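Local atomic coordinates of guanine deaminase (Escherichia coli, PDB entry 6OHB), a protein that catalyses the zinc-dependent hydrolytic deamination of guanine to xanthine and ammonia in purine breakdown. Residues L238-D243 and F274-H279. Sequence-based numbering, arbitrary orientation.
Sequences LCENKD and FAHCVH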
# COMPACT_ATOMS: atom_id res chain seq x y z
N LEU A 238 -8.74 -15.03 -16.37
CA LEU A 238 -10.06 -15.66 -16.25
C LEU A 238 -10.94 -14.93 -15.25
O LEU A 238 -10.55 -14.77 -14.09
CB LEU A 238 -9.92 -17.14 -15.83
CG LEU A 238 -11.20 -17.94 -15.57
CD1 LEU A 238 -11.94 -18.20 -16.88
CD2 LEU A 238 -10.87 -19.26 -14.88
N CYS A 239 -12.13 -14.53 -15.70
CA CYS A 239 -13.16 -13.88 -14.88
C CYS A 239 -12.58 -12.82 -13.94
O CYS A 239 -12.79 -12.84 -12.72
CB CYS A 239 -13.98 -14.91 -14.10
SG CYS A 239 -14.54 -16.33 -15.05
N GLU A 240 -11.90 -11.85 -14.53
CA GLU A 240 -11.41 -10.71 -13.76
C GLU A 240 -12.52 -9.68 -13.54
O GLU A 240 -12.64 -9.12 -12.45
CB GLU A 240 -10.21 -10.08 -14.48
CG GLU A 240 -9.59 -8.87 -13.79
CD GLU A 240 -8.38 -8.32 -14.54
OE1 GLU A 240 -8.10 -8.82 -15.65
OE2 GLU A 240 -7.71 -7.40 -14.02
N ASN A 241 -13.33 -9.44 -14.57
CA ASN A 241 -14.29 -8.35 -14.59
C ASN A 241 -15.61 -8.85 -15.18
O ASN A 241 -15.63 -9.71 -16.07
CB ASN A 241 -13.74 -7.17 -15.40
CG ASN A 241 -14.72 -6.03 -15.52
OD1 ASN A 241 -15.19 -5.74 -16.62
ND2 ASN A 241 -15.03 -5.38 -14.41
N LYS A 242 -16.72 -8.29 -14.68
CA LYS A 242 -18.05 -8.74 -15.12
C LYS A 242 -18.31 -8.41 -16.59
O LYS A 242 -18.92 -9.21 -17.31
CB LYS A 242 -19.12 -8.11 -14.23
CG LYS A 242 -18.70 -7.96 -12.77
CD LYS A 242 -19.85 -7.50 -11.89
CE LYS A 242 -20.95 -8.55 -11.81
NZ LYS A 242 -20.44 -9.85 -11.28
N ASP A 243 -17.86 -7.24 -17.05
CA ASP A 243 -17.98 -6.91 -18.46
C ASP A 243 -17.16 -7.88 -19.32
O ASP A 243 -17.58 -8.25 -20.42
CB ASP A 243 -17.54 -5.47 -18.73
CG ASP A 243 -18.37 -4.46 -17.96
OD1 ASP A 243 -19.52 -4.79 -17.61
OD2 ASP A 243 -17.86 -3.35 -17.71
N PHE A 274 -4.73 -19.61 -13.99
CA PHE A 274 -5.74 -18.65 -14.41
C PHE A 274 -5.66 -17.45 -13.48
O PHE A 274 -5.88 -17.57 -12.26
CB PHE A 274 -7.13 -19.28 -14.39
CG PHE A 274 -7.26 -20.47 -15.31
CD1 PHE A 274 -7.48 -20.30 -16.66
CD2 PHE A 274 -7.12 -21.76 -14.81
CE1 PHE A 274 -7.58 -21.38 -17.51
CE2 PHE A 274 -7.22 -22.85 -15.66
CZ PHE A 274 -7.45 -22.66 -17.01
N ALA A 275 -5.35 -16.29 -14.05
CA ALA A 275 -5.20 -15.06 -13.29
C ALA A 275 -6.55 -14.46 -12.94
O ALA A 275 -7.49 -14.50 -13.75
CB ALA A 275 -4.37 -14.05 -14.08
N HIS A 276 -6.64 -13.95 -11.71
CA HIS A 276 -7.73 -13.13 -11.16
C HIS A 276 -8.84 -13.98 -10.57
O HIS A 276 -8.90 -14.13 -9.34
CB HIS A 276 -8.26 -12.15 -12.21
CG HIS A 276 -7.21 -11.22 -12.74
ND1 HIS A 276 -6.57 -10.29 -11.95
CD2 HIS A 276 -6.68 -11.09 -13.98
CE1 HIS A 276 -5.70 -9.63 -12.68
NE2 HIS A 276 -5.74 -10.09 -13.92
N CYS A 277 -9.71 -14.56 -11.41
CA CYS A 277 -10.76 -15.46 -10.93
C CYS A 277 -11.61 -14.80 -9.85
O CYS A 277 -11.91 -15.40 -8.81
CB CYS A 277 -10.16 -16.77 -10.41
SG CYS A 277 -9.32 -17.74 -11.68
N VAL A 278 -12.01 -13.55 -10.10
CA VAL A 278 -12.73 -12.78 -9.10
C VAL A 278 -14.22 -13.12 -9.08
O VAL A 278 -14.84 -13.12 -8.01
CB VAL A 278 -12.51 -11.27 -9.36
CG1 VAL A 278 -13.25 -10.42 -8.34
CG2 VAL A 278 -11.02 -10.95 -9.38
N HIS A 279 -14.80 -13.44 -10.23
CA HIS A 279 -16.24 -13.71 -10.36
C HIS A 279 -16.42 -15.10 -10.96
O HIS A 279 -16.64 -15.24 -12.16
CB HIS A 279 -16.92 -12.64 -11.21
CG HIS A 279 -16.62 -11.24 -10.77
ND1 HIS A 279 -17.15 -10.70 -9.62
CD2 HIS A 279 -15.84 -10.28 -11.32
CE1 HIS A 279 -16.71 -9.46 -9.48
NE2 HIS A 279 -15.92 -9.18 -10.49
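Phe274 meets Leu238 through its CB, 3.8 Å from Leu238 CD2. Ala275 O accepts from Leu238 N (3.0 Å, N-H...O 151°), continuing the parallel pairing of strands 233-238 and 272-274. The Glu240 carboxylate stacks on the His276 ring, CD 3.2 Å above its plane and over its centre, the planes 14° apart. Glu240 holds CG anti to its backbone N (chi1 180°) and runs extended beyond it. Both carboxylate oxygens are badly angled for NE2, which bonds Asp327 weakly while ND1 bonds Asn302. Replacing His276 by alanine would probably leave one side of the Glu240 carboxylate without its stacked ring, and Asn302 OD1 and zinc ligand Asp327 without their imidazole partner. Cys277 N lies nearly in line with the Leu238 C=O, 2.8 Å from Leu238 O, but its N-H bends off that line. Two donors grip Cys239 O: Val278 N at 2.8 Å and His279 N at 3.3 Å. Lys242 CG lies 3.8 Å above one face of the His279 ring and Val278 CG1 3.6 Å above the other, both toward the rim; NE2 bonds Ser307 O. Adjacent strand ends converging on a zinc site beside probable substrate-binding Leu238, Cys239 and Glu240 characterise the amidohydrolase TIM barrel.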